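Local coordinates for protein putative adhesin (Parabacteroides distasonis, PDB 3LJY) that is of unknown function but, as a putative lipoprotein adhesin with an auto-transporter adhesin head domain, probably takes part in cell adhesion, at residues E24-G29 / A91-G96; V112-A117 / D133-G138; V189-C194 / T207-A212; A149-C154 / A169-Y174; V44-D49 / F80-N85. All coordinates share one frame; numbering follows the deposited sequence. Where two conformers were deposited one is given.

Contact 1: E24-G29 / A91-G96; sequences EIKVDG and AAKVSG
Backbone hydrogen bonds join Glu24-Val27 to Ala91-Val94, two strands that run in the same direction, 2° apart, with axes separated by 4.8 Å. Ile25 reaches across twice: its N donates to Ala91 O (3.1 Å), and its O receives Lys93 N (2.9 Å). Val27 repeats the pattern two residues on. Its N meets Lys93 O at 175° at the hydrogen, and its O takes Ser95 N at 2.8 Å.

Apolar packing occupies the buried face with Ile25, Val27, Ala92 and Val94. The two valines lie side by side, CG1 of Val27 3.7 Å from CG1 of Val94. A chi1 of 66° sets CG1 of Val27 between its own N and carbonyl carbon, and this is the methyl that meets Val94. Phe33 and Phe100 of other strands press on this face.

Glu24, Lys26 and Lys93 share the other face with Ala91. The extended Glu24 passes Ala91 CB and brings OE2 to 3.4 Å from Lys93 CE. In the conformer described here the lysine chain bends, and Lys93 NZ lies 4.7 Å from Glu24 OE2, so the charged atoms remain apart. Lys26 runs alongside Lys93 with aliphatic contact. In-register parallel pairing, with an apolar inner face and a largely charged outer one, is characteristic of neighbouring coils in a parallel beta-solenoid, consistent with the pectate-lyase-like clan.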
# COMPACT_ATOMS: atom_id res chain seq x y z
N GLU A 24 -3.60 1.24 13.63
CA GLU A 24 -3.94 0.31 12.61
C GLU A 24 -5.26 0.73 11.98
O GLU A 24 -6.15 1.29 12.63
CB GLU A 24 -3.93 -1.12 13.20
CG GLU A 24 -4.46 -2.17 12.26
CD GLU A 24 -4.04 -3.59 12.59
OE1 GLU A 24 -3.48 -3.85 13.70
OE2 GLU A 24 -4.30 -4.45 11.68
N ILE A 25 -5.35 0.52 10.67
CA ILE A 25 -6.54 0.87 9.88
C ILE A 25 -7.04 -0.31 9.04
O ILE A 25 -6.25 -1.03 8.47
CB ILE A 25 -6.26 2.07 8.99
CG1 ILE A 25 -5.89 3.27 9.89
CG2 ILE A 25 -7.43 2.37 8.13
CD1 ILE A 25 -6.15 4.63 9.28
N LYS A 26 -8.35 -0.52 9.01
CA LYS A 26 -8.97 -1.49 8.09
C LYS A 26 -9.98 -0.77 7.24
O LYS A 26 -10.90 -0.17 7.77
CB LYS A 26 -9.61 -2.64 8.86
CG LYS A 26 -8.54 -3.65 9.30
CD LYS A 26 -8.96 -4.57 10.45
CE LYS A 26 -7.76 -5.42 10.93
NZ LYS A 26 -7.94 -5.96 12.33
N VAL A 27 -9.77 -0.75 5.92
CA VAL A 27 -10.69 -0.11 4.99
C VAL A 27 -11.14 -1.03 3.85
O VAL A 27 -10.34 -1.74 3.21
CB VAL A 27 -10.15 1.23 4.43
CG1 VAL A 27 -8.95 1.06 3.56
CG2 VAL A 27 -11.25 1.92 3.66
N ASP A 28 -12.44 -1.01 3.63
CA ASP A 28 -13.11 -1.85 2.66
C ASP A 28 -14.10 -0.96 1.92
O ASP A 28 -14.47 0.08 2.41
CB ASP A 28 -13.89 -2.91 3.44
CG ASP A 28 -13.97 -4.22 2.74
OD1 ASP A 28 -13.72 -4.28 1.52
OD2 ASP A 28 -14.30 -5.22 3.43
N GLY A 29 -14.54 -1.32 0.74
CA GLY A 29 -15.53 -0.54 0.01
C GLY A 29 -14.91 0.55 -0.81
O GLY A 29 -13.71 0.79 -0.71
N ALA A 91 0.07 -0.59 10.78
CA ALA A 91 -0.55 -1.53 9.82
C ALA A 91 -1.74 -0.93 9.13
O ALA A 91 -2.51 -0.19 9.75
CB ALA A 91 -0.99 -2.82 10.55
N ALA A 92 -1.90 -1.26 7.84
CA ALA A 92 -3.14 -0.98 7.13
C ALA A 92 -3.56 -2.16 6.29
O ALA A 92 -2.72 -2.79 5.65
CB ALA A 92 -3.04 0.31 6.25
N LYS A 93 -4.85 -2.47 6.31
CA LYS A 93 -5.42 -3.50 5.46
C LYS A 93 -6.45 -2.78 4.56
O LYS A 93 -7.34 -2.06 5.05
CB LYS A 93 -6.04 -4.65 6.30
CG LYS A 93 -5.06 -5.79 6.67
CD LYS A 93 -4.56 -5.83 8.15
CE LYS A 93 -3.31 -4.95 8.43
NZ LYS A 93 -2.04 -5.26 7.65
N VAL A 94 -6.27 -2.94 3.25
CA VAL A 94 -7.01 -2.17 2.26
C VAL A 94 -7.63 -3.12 1.27
O VAL A 94 -6.93 -3.85 0.59
CB VAL A 94 -6.12 -1.09 1.54
CG1 VAL A 94 -6.98 -0.22 0.68
CG2 VAL A 94 -5.35 -0.23 2.56
N SER A 95 -8.96 -3.14 1.24
CA SER A 95 -9.74 -4.04 0.37
C SER A 95 -10.90 -3.30 -0.32
O SER A 95 -11.08 -2.10 -0.15
CB SER A 95 -10.30 -5.23 1.18
OG SER A 95 -9.98 -5.14 2.56
N GLY A 96 -11.69 -4.04 -1.09
CA GLY A 96 -12.82 -3.46 -1.80
C GLY A 96 -12.22 -2.66 -2.92
O GLY A 96 -11.26 -3.07 -3.55

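Contact 2: V112-A117 / D133-G138; sequences VIKANA and DLNVSG
Two successive coils of a parallel beta-solenoid meet where Val112-Ala115 lies beside Asp133-Val136, their axes 4.9 Å apart and 7° from parallel. Four backbone bonds alternate between them. Ile113 N gives to Asp133 O (2.9 Å), Asn135 N to Ile113 O (3.0 Å), Ala115 N to Asn135 O (3.3 Å) and Ser137 N to Ala115 O (3.0 Å). The third is the longest and differs in direction: Ala115 N sits 39° above the carbonyl plane of Asn135, whereas the other three donors approach almost end-on to their carbonyls.

Residues alternate between faces, as in any beta strand, so one set turns into the solenoid. Ile113, Ala115, Leu134 and Val136 face its interior, where Met142 of another strand touches all four. Across the pair, Leu134 CD2 comes to 4.1 Å from Ile113 CB. With Leu134 CG opposite its carbonyl carbon (chi1 -57°), the leucine lies alongside the isoleucine and points the same way.

The outer face is polar apart from Val112. Its CG1 lies 3.8 Å from Asp133 OD2, a methyl against a carboxylate oxygen with the side chains side by side. Lys114 runs beside Asn135, bending at its last torsion. Its NZ remains 5.2 Å from Asp133 OD2, too far for a salt bridge, though the opposite charges may still attract. Further along, Asn116 CB packs against Ser137 OG, and Asn116 O accepts a bond from Ser119 OG.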
# COMPACT_ATOMS: atom_id res chain seq x y z
N VAL A 112 3.26 -2.26 7.99
CA VAL A 112 2.84 -3.37 7.15
C VAL A 112 1.55 -3.00 6.44
O VAL A 112 0.57 -2.72 7.09
CB VAL A 112 2.54 -4.66 7.97
CG1 VAL A 112 2.11 -5.80 7.05
CG2 VAL A 112 3.75 -5.06 8.77
N ILE A 113 1.55 -2.97 5.10
CA ILE A 113 0.34 -2.67 4.35
C ILE A 113 -0.06 -3.86 3.48
O ILE A 113 0.76 -4.43 2.76
CB ILE A 113 0.46 -1.39 3.43
CG1 ILE A 113 1.12 -0.24 4.19
CG2 ILE A 113 -0.96 -0.97 2.82
CD1 ILE A 113 1.07 1.06 3.46
N LYS A 114 -1.33 -4.23 3.55
CA LYS A 114 -1.85 -5.28 2.74
C LYS A 114 -2.99 -4.72 1.92
O LYS A 114 -3.93 -4.15 2.49
CB LYS A 114 -2.39 -6.40 3.62
CG LYS A 114 -1.30 -7.15 4.28
CD LYS A 114 -1.79 -7.96 5.48
CE LYS A 114 -0.59 -8.48 6.27
NZ LYS A 114 0.43 -9.15 5.37
N ALA A 115 -2.90 -4.87 0.58
CA ALA A 115 -3.94 -4.41 -0.34
C ALA A 115 -4.42 -5.57 -1.21
O ALA A 115 -3.64 -6.31 -1.78
CB ALA A 115 -3.40 -3.25 -1.22
N ASN A 116 -5.72 -5.73 -1.35
CA ASN A 116 -6.25 -6.69 -2.30
C ASN A 116 -7.49 -6.15 -3.04
O ASN A 116 -7.73 -4.94 -3.08
CB ASN A 116 -6.52 -8.01 -1.57
CG ASN A 116 -7.71 -7.96 -0.67
OD1 ASN A 116 -8.34 -6.92 -0.49
ND2 ASN A 116 -8.05 -9.09 -0.09
N ALA A 117 -8.28 -7.04 -3.62
CA ALA A 117 -9.47 -6.69 -4.41
C ALA A 117 -9.02 -5.71 -5.49
O ALA A 117 -8.12 -6.02 -6.26
CB ALA A 117 -10.57 -6.15 -3.56
N ASP A 133 6.75 -3.16 4.80
CA ASP A 133 6.39 -4.50 4.34
C ASP A 133 5.12 -4.37 3.51
O ASP A 133 4.07 -4.04 4.04
CB ASP A 133 6.17 -5.42 5.54
CG ASP A 133 5.67 -6.85 5.16
OD1 ASP A 133 5.66 -7.28 3.96
OD2 ASP A 133 5.31 -7.57 6.12
N LEU A 134 5.22 -4.59 2.20
CA LEU A 134 4.11 -4.34 1.26
C LEU A 134 3.65 -5.65 0.65
O LEU A 134 4.47 -6.39 0.14
CB LEU A 134 4.52 -3.38 0.12
CG LEU A 134 5.05 -2.01 0.55
CD1 LEU A 134 5.30 -1.09 -0.62
CD2 LEU A 134 4.09 -1.38 1.52
N ASN A 135 2.35 -5.91 0.66
CA ASN A 135 1.81 -7.20 0.24
C ASN A 135 0.54 -7.05 -0.66
O ASN A 135 -0.56 -7.02 -0.11
CB ASN A 135 1.48 -8.06 1.50
CG ASN A 135 2.61 -8.06 2.58
OD1 ASN A 135 2.66 -7.18 3.48
ND2 ASN A 135 3.48 -9.07 2.51
N VAL A 136 0.67 -6.98 -2.01
CA VAL A 136 -0.48 -6.82 -2.92
C VAL A 136 -0.98 -8.14 -3.43
O VAL A 136 -0.22 -9.02 -3.72
CB VAL A 136 -0.21 -5.92 -4.18
CG1 VAL A 136 0.43 -4.66 -3.82
CG2 VAL A 136 0.58 -6.67 -5.25
N SER A 137 -2.29 -8.28 -3.55
CA SER A 137 -2.87 -9.43 -4.26
C SER A 137 -4.16 -9.00 -4.94
O SER A 137 -4.51 -7.81 -4.93
CB SER A 137 -3.11 -10.56 -3.29
OG SER A 137 -4.28 -10.38 -2.53
N GLY A 138 -4.91 -9.92 -5.50
CA GLY A 138 -6.13 -9.54 -6.24
C GLY A 138 -5.62 -8.61 -7.32
O GLY A 138 -4.54 -8.86 -7.85

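Contact 3: V189-C194 / T207-A212; sequences VPQLSC and TDNLKA
Parallel strands Leu192-Cys194 and Asn209-Ala212 meet at 14° with axes 4.7 Å apart, linked by backbone bonds from Leu192 N to Asn209 O, Lys211 N to Leu192 O and Cys194 N to Lys211 O. The first is nearly straight at the hydrogen. Pairing continues back through the corners at Pro190-Gln191 and Thr207-Asp208, where Asn209 N donates to Pro190 O (2.9 Å) and Thr207 N to Val189 O (3.0 Å). This last donor stands well above the carbonyl plane of Val189. By nearest CA atoms Pro190 faces Thr207 while Gln191 faces Asn209, so the second segment spends one extra residue, Asp208, on its corner.

Gln191 and Asp208 clasp across that corner. Gln191 NE2 donates to Asp208 OD2 at 2.7 Å, with the oxygen almost in the amide plane and met on its anti side. Amide and carboxylate stand nearly perpendicular, 83° apart. A bend at chi2 of Gln191 (-58°) brings the amide back to the neighbouring coil, where its OE1 also lies 3.3 Å from Asn209 CB.

Such corners let the strands on either side serve different faces of a parallel beta-solenoid. Thr207 OG1 lies beside the proline ring, 3.6 Å from Pro190 CG. Past the corner, the inward leucines lie side by side, Leu192 CD2 4.0 Å from Leu210 CD1, with Tyr174 of the neighbouring strand touching Leu192 and Tyr222 of strand 219-223 touching Leu210. Outward, Ser193 CB sits 3.9 Å from Lys211 CB.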
# COMPACT_ATOMS: atom_id res chain seq x y z
N VAL A 189 19.00 -0.16 -3.44
CA VAL A 189 19.14 -1.17 -2.37
C VAL A 189 20.49 -1.83 -2.43
O VAL A 189 20.76 -2.55 -3.36
CB VAL A 189 18.05 -2.25 -2.48
CG1 VAL A 189 18.26 -3.31 -1.36
CG2 VAL A 189 16.64 -1.63 -2.46
N PRO A 190 21.35 -1.63 -1.43
CA PRO A 190 22.64 -2.36 -1.45
C PRO A 190 22.56 -3.89 -1.46
O PRO A 190 23.24 -4.54 -2.25
CB PRO A 190 23.33 -1.86 -0.18
CG PRO A 190 22.69 -0.46 0.07
CD PRO A 190 21.27 -0.68 -0.30
N GLN A 191 21.77 -4.48 -0.57
CA GLN A 191 21.67 -5.94 -0.47
C GLN A 191 20.26 -6.39 -0.87
O GLN A 191 19.32 -6.34 -0.06
CB GLN A 191 21.97 -6.43 0.96
CG GLN A 191 23.28 -5.92 1.56
CD GLN A 191 24.47 -6.29 0.74
OE1 GLN A 191 24.54 -7.39 0.18
NE2 GLN A 191 25.41 -5.38 0.64
N LEU A 192 20.11 -6.82 -2.12
CA LEU A 192 18.77 -7.07 -2.67
C LEU A 192 18.61 -8.51 -3.06
O LEU A 192 19.48 -9.06 -3.68
CB LEU A 192 18.46 -6.12 -3.87
CG LEU A 192 17.05 -6.20 -4.47
CD1 LEU A 192 16.02 -5.90 -3.41
CD2 LEU A 192 16.90 -5.32 -5.71
N SER A 193 17.51 -9.13 -2.66
CA SER A 193 17.11 -10.40 -3.25
C SER A 193 15.73 -10.26 -3.89
O SER A 193 14.82 -9.62 -3.36
CB SER A 193 17.18 -11.57 -2.25
OG SER A 193 15.99 -11.68 -1.51
N CYS A 194 15.59 -10.88 -5.04
CA CYS A 194 14.44 -10.66 -5.90
C CYS A 194 14.09 -11.99 -6.59
O CYS A 194 14.93 -12.54 -7.29
CB CYS A 194 14.77 -9.54 -6.89
SG CYS A 194 13.47 -9.12 -8.05
N THR A 207 22.91 -1.88 -5.41
CA THR A 207 24.13 -1.07 -5.44
C THR A 207 25.34 -1.79 -4.84
O THR A 207 26.40 -1.21 -4.72
CB THR A 207 23.94 0.32 -4.75
OG1 THR A 207 23.49 0.13 -3.41
CG2 THR A 207 22.92 1.20 -5.49
N ASP A 208 25.19 -3.05 -4.50
CA ASP A 208 26.31 -3.84 -3.98
C ASP A 208 26.15 -5.33 -4.37
O ASP A 208 27.01 -5.89 -5.03
CB ASP A 208 26.47 -3.67 -2.47
CG ASP A 208 27.72 -4.40 -1.92
OD1 ASP A 208 28.75 -4.52 -2.62
OD2 ASP A 208 27.67 -4.88 -0.77
N ASN A 209 25.04 -5.94 -4.00
CA ASN A 209 24.81 -7.36 -4.26
C ASN A 209 23.39 -7.66 -4.63
O ASN A 209 22.49 -7.29 -3.90
CB ASN A 209 25.11 -8.14 -3.00
CG ASN A 209 26.53 -8.54 -2.90
OD1 ASN A 209 27.29 -7.96 -2.11
ND2 ASN A 209 26.91 -9.52 -3.70
N LEU A 210 23.19 -8.35 -5.76
CA LEU A 210 21.84 -8.78 -6.18
C LEU A 210 21.76 -10.29 -6.25
O LEU A 210 22.57 -10.93 -6.90
CB LEU A 210 21.44 -8.14 -7.54
CG LEU A 210 20.16 -8.63 -8.23
CD1 LEU A 210 18.91 -8.26 -7.44
CD2 LEU A 210 20.11 -8.12 -9.67
N LYS A 211 20.77 -10.85 -5.58
CA LYS A 211 20.45 -12.27 -5.65
C LYS A 211 19.14 -12.44 -6.48
O LYS A 211 18.07 -12.13 -6.00
CB LYS A 211 20.32 -12.77 -4.22
CG LYS A 211 20.41 -14.25 -4.06
CD LYS A 211 19.66 -14.73 -2.81
CE LYS A 211 19.65 -16.23 -2.75
NZ LYS A 211 18.77 -16.77 -3.81
N ALA A 212 19.25 -12.86 -7.73
CA ALA A 212 18.13 -12.89 -8.69
C ALA A 212 17.66 -14.34 -9.03
O ALA A 212 18.45 -15.18 -9.45
CB ALA A 212 18.54 -12.15 -9.99

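Contact 4: A149-C154 / A169-Y174; sequences ADKIEC and AKEGDY
Lys151 leaves its strand on the outer face and crosses to Glu171 and Asp173. From CB the chain starts with CG opposite the backbone N (chi1 178°), then bends. CD settles 3.5 Å from Glu171 O. In the conformer of Asp173 described here, Lys151 CE comes to 3.6 Å from Asp173 OD2, and NZ makes a salt bridge with that same Asp173 OD2 at 2.9 Å, arriving from above the carboxylate plane. A second salt bridge joins NZ to Glu153 OE2 at 3.1 Å. Lys131 also binds Glu153 OE2 and Ser193 OG bonds to Asp173 OD1, so the network spans four neighbouring coils of the parallel beta-solenoid.

Backbone bonds hold the strands in register, their axes 4.8 Å apart, and continue round the corner at Asp150, whose O receives Glu171 N. On the inner face Ile152 stands between Ala169 and Tyr174. Its CG2 lies 3.4 Å from Ala169 CB, while CG1 comes to the edge of the tyrosine ring, 4.0 Å from Tyr174 CE1. Cys154 SG makes an oblique sulfur-aromatic contact, 4.8 Å from the centroid of the Tyr174 ring.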
# COMPACT_ATOMS: atom_id res chain seq x y z
N ALA A 149 14.63 3.58 4.35
CA ALA A 149 14.35 2.41 5.19
C ALA A 149 15.58 1.58 5.47
O ALA A 149 16.57 1.64 4.74
CB ALA A 149 13.24 1.50 4.54
N ASP A 150 15.52 0.81 6.55
CA ASP A 150 16.50 -0.23 6.80
C ASP A 150 16.19 -1.46 5.93
O ASP A 150 17.08 -2.07 5.35
CB ASP A 150 16.55 -0.57 8.30
CG ASP A 150 17.15 0.57 9.14
OD1 ASP A 150 18.22 1.05 8.73
OD2 ASP A 150 16.58 0.99 10.20
N LYS A 151 14.90 -1.80 5.86
CA LYS A 151 14.43 -3.00 5.16
C LYS A 151 13.16 -2.73 4.39
O LYS A 151 12.25 -2.07 4.90
CB LYS A 151 14.20 -4.13 6.16
CG LYS A 151 13.67 -5.46 5.60
CD LYS A 151 14.54 -6.06 4.47
CE LYS A 151 14.62 -7.57 4.53
NZ LYS A 151 13.36 -8.22 4.14
N ILE A 152 13.14 -3.20 3.14
CA ILE A 152 11.95 -3.19 2.27
C ILE A 152 11.59 -4.64 1.93
O ILE A 152 12.45 -5.46 1.58
CB ILE A 152 12.19 -2.38 0.95
CG1 ILE A 152 10.99 -2.51 -0.04
CG2 ILE A 152 13.48 -2.81 0.27
CD1 ILE A 152 9.68 -1.84 0.45
N GLU A 153 10.32 -4.98 2.13
CA GLU A 153 9.75 -6.24 1.69
C GLU A 153 8.56 -5.98 0.76
O GLU A 153 7.67 -5.21 1.13
CB GLU A 153 9.28 -7.04 2.88
CG GLU A 153 10.41 -7.70 3.59
CD GLU A 153 9.94 -8.60 4.71
OE1 GLU A 153 8.78 -9.11 4.63
OE2 GLU A 153 10.76 -8.80 5.67
N CYS A 154 8.60 -6.56 -0.43
CA CYS A 154 7.54 -6.46 -1.43
C CYS A 154 7.08 -7.80 -1.92
O CYS A 154 7.87 -8.56 -2.47
CB CYS A 154 8.04 -5.79 -2.68
SG CYS A 154 8.17 -4.10 -2.51
N ALA A 169 16.84 1.80 0.60
CA ALA A 169 16.57 0.74 1.60
C ALA A 169 17.84 -0.06 1.78
O ALA A 169 18.36 -0.55 0.81
CB ALA A 169 15.41 -0.21 1.16
N LYS A 170 18.32 -0.23 3.00
CA LYS A 170 19.58 -0.96 3.20
C LYS A 170 19.55 -2.44 2.71
O LYS A 170 20.55 -2.96 2.22
CB LYS A 170 19.97 -0.94 4.66
CG LYS A 170 20.50 0.34 5.12
CD LYS A 170 20.86 0.29 6.58
CE LYS A 170 20.82 1.69 7.19
NZ LYS A 170 21.63 2.69 6.42
N GLU A 171 18.41 -3.09 2.91
CA GLU A 171 18.21 -4.47 2.47
C GLU A 171 16.83 -4.59 1.85
O GLU A 171 15.94 -3.85 2.21
CB GLU A 171 18.29 -5.44 3.63
CG GLU A 171 19.57 -5.40 4.38
CD GLU A 171 19.75 -6.58 5.31
OE1 GLU A 171 18.78 -7.34 5.58
OE2 GLU A 171 20.90 -6.76 5.77
N GLY A 172 16.66 -5.56 0.97
CA GLY A 172 15.38 -5.76 0.28
C GLY A 172 15.11 -7.19 -0.08
O GLY A 172 16.01 -7.87 -0.45
N ASP A 173 13.86 -7.62 0.07
CA ASP A 173 13.38 -8.93 -0.36
C ASP A 173 12.14 -8.68 -1.22
O ASP A 173 11.09 -8.29 -0.70
CB ASP A 173 13.00 -9.81 0.85
CG ASP A 173 14.22 -10.44 1.55
OD1 ASP A 173 15.25 -10.68 0.89
OD2 ASP A 173 14.14 -10.70 2.78
N TYR A 174 12.26 -8.89 -2.54
CA TYR A 174 11.13 -8.72 -3.44
C TYR A 174 10.67 -10.08 -3.95
O TYR A 174 11.47 -10.91 -4.31
CB TYR A 174 11.50 -7.89 -4.67
CG TYR A 174 11.99 -6.47 -4.51
CD1 TYR A 174 11.90 -5.76 -3.31
CD2 TYR A 174 12.52 -5.82 -5.62
CE1 TYR A 174 12.38 -4.41 -3.22
CE2 TYR A 174 12.99 -4.52 -5.55
CZ TYR A 174 12.92 -3.81 -4.36
OH TYR A 174 13.42 -2.53 -4.38

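Contact 5: V44-D49 / F80-N85; sequences VEVTVD and FIVKTN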
# COMPACT_ATOMS: atom_id res chain seq x y z
N VAL A 44 -11.92 11.75 13.08
CA VAL A 44 -12.37 11.21 11.82
C VAL A 44 -13.41 12.17 11.22
O VAL A 44 -14.39 12.48 11.86
CB VAL A 44 -13.00 9.78 12.00
CG1 VAL A 44 -13.59 9.30 10.67
CG2 VAL A 44 -11.96 8.77 12.58
N GLU A 45 -13.16 12.66 10.01
CA GLU A 45 -14.15 13.42 9.24
C GLU A 45 -14.65 12.60 8.07
O GLU A 45 -13.86 12.07 7.32
CB GLU A 45 -13.53 14.69 8.66
CG GLU A 45 -14.52 15.60 7.87
CD GLU A 45 -13.88 16.91 7.38
OE1 GLU A 45 -12.63 17.00 7.27
OE2 GLU A 45 -14.65 17.87 7.08
N VAL A 46 -15.97 12.55 7.89
CA VAL A 46 -16.59 11.80 6.81
C VAL A 46 -17.43 12.72 5.92
O VAL A 46 -18.30 13.42 6.41
CB VAL A 46 -17.43 10.63 7.35
CG1 VAL A 46 -18.32 10.02 6.25
CG2 VAL A 46 -16.50 9.57 8.01
N THR A 47 -17.13 12.73 4.62
CA THR A 47 -17.95 13.40 3.63
C THR A 47 -18.67 12.31 2.82
O THR A 47 -18.05 11.46 2.20
CB THR A 47 -17.11 14.33 2.70
OG1 THR A 47 -16.39 15.28 3.52
CG2 THR A 47 -18.00 15.09 1.69
N VAL A 48 -20.00 12.32 2.86
CA VAL A 48 -20.78 11.32 2.16
C VAL A 48 -22.16 11.93 1.92
O VAL A 48 -22.44 13.02 2.41
CB VAL A 48 -20.85 9.98 2.98
CG1 VAL A 48 -21.76 10.13 4.18
CG2 VAL A 48 -21.30 8.82 2.09
N ASP A 49 -23.00 11.25 1.14
CA ASP A 49 -24.36 11.69 0.93
C ASP A 49 -24.99 11.98 2.28
O ASP A 49 -24.92 11.15 3.19
CB ASP A 49 -25.19 10.61 0.21
CG ASP A 49 -24.72 10.34 -1.19
OD1 ASP A 49 -23.60 9.85 -1.34
OD2 ASP A 49 -25.46 10.62 -2.15
N PHE A 80 -17.66 8.78 -0.79
CA PHE A 80 -17.42 8.49 0.62
C PHE A 80 -15.97 8.85 0.88
O PHE A 80 -15.08 8.09 0.50
CB PHE A 80 -17.66 7.00 0.90
CG PHE A 80 -17.80 6.63 2.37
CD1 PHE A 80 -17.00 7.19 3.35
CD2 PHE A 80 -18.70 5.66 2.75
CE1 PHE A 80 -17.11 6.80 4.69
CE2 PHE A 80 -18.82 5.27 4.08
CZ PHE A 80 -18.02 5.83 5.04
N ILE A 81 -15.73 10.00 1.52
CA ILE A 81 -14.36 10.51 1.75
C ILE A 81 -14.09 10.53 3.23
O ILE A 81 -14.83 11.12 3.96
CB ILE A 81 -14.16 11.96 1.19
CG1 ILE A 81 -14.55 12.06 -0.29
CG2 ILE A 81 -12.72 12.40 1.35
CD1 ILE A 81 -14.57 13.50 -0.82
N VAL A 82 -13.02 9.86 3.66
CA VAL A 82 -12.55 9.90 5.05
C VAL A 82 -11.26 10.74 5.16
O VAL A 82 -10.41 10.69 4.26
CB VAL A 82 -12.26 8.47 5.61
CG1 VAL A 82 -11.66 8.58 6.98
CG2 VAL A 82 -13.53 7.66 5.64
N LYS A 83 -11.15 11.50 6.25
CA LYS A 83 -9.94 12.25 6.61
C LYS A 83 -9.68 12.09 8.11
O LYS A 83 -10.51 12.50 8.93
CB LYS A 83 -10.13 13.72 6.27
CG LYS A 83 -8.88 14.55 6.39
CD LYS A 83 -9.23 16.00 6.42
CE LYS A 83 -8.03 16.88 6.32
NZ LYS A 83 -7.21 16.58 7.44
N THR A 84 -8.55 11.48 8.45
CA THR A 84 -8.26 11.08 9.83
C THR A 84 -6.75 11.11 10.11
O THR A 84 -5.96 11.17 9.19
CB THR A 84 -8.85 9.68 10.18
OG1 THR A 84 -8.57 9.34 11.54
CG2 THR A 84 -8.32 8.59 9.25
N ASN A 85 -6.39 11.12 11.38
CA ASN A 85 -4.99 11.17 11.81
C ASN A 85 -4.72 10.38 13.09
O ASN A 85 -5.63 10.14 13.88
CB ASN A 85 -4.55 12.63 12.01
CG ASN A 85 -5.20 13.28 13.24
OD1 ASN A 85 -6.42 13.49 13.28
ND2 ASN A 85 -4.38 13.61 14.22
O HOH W 1 -14.28 13.98 4.87
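The Phe80 ring is met obliquely by two valines of the partner strand: Val46 CG1 at 3.8 Å from Phe80 CE1, and Val48 CG2 at 4.1 Å from Phe80 CG. Strands 43-49 and 80-86 form an antiparallel pair, 169° between the directions of 44-49 and 80-85, unlike the parallel coils further along the chain. Phe80 CG lies opposite its own N (chi1 -165°), and the ring reaches back to Val46 while Val48 runs alongside. The Phe69 ring meets it too, the planes about 60° apart, and Ile67 adds aliphatic contact. The other flat group here, the Glu45 carboxylate, has OE1 3.6 Å from Lys83 CD and OE2 bonded to Ser14 OG.

Glu45 with Lys83 and Thr47 with Ile81 are the hydrogen-bonded pairs. Between them Val46 and Val82 form a non-hydrogen-bonded pair and turn to the buried face with Phe80. At one end of that face Val44 CG2 touches Thr84 OG1 at 3.6 Å; this hydroxyl is bonded to Tyr22 OH and Thr43 O.

Ile81 O accepts Thr47 N at 2.9 Å. It also takes a bond donated by a water whose oxygen is 3.1 Å from Ile81 O. On the partly exposed face, the same water is hydrogen-bonded to Thr47 OG1 at 2.8 Å.

How the contacts relate
From the N terminus, contact 1 opens first at 24-29 and closes at 91-96, enclosing contact 5 (44-49 with 80-85), which is thus nested: an antiparallel pairing within the loop that precedes the regular coils. Contacts 2, 4 and 3 then follow in series, each joining neighbouring parallel strands one coil apart and so closing a short loop, and none cross. Contacts 1 and 2 share a boundary at strands 91-94 and 110-115, contacts 2 and 4 at 131-136 and 151-156, and contacts 4 and 3 at 172-176 and 192-196. These four therefore lie along one sheet of the solenoid. Contact 5 sits about 41 Å from contact 3, centre to centre, on the opposite side of the chain's centre.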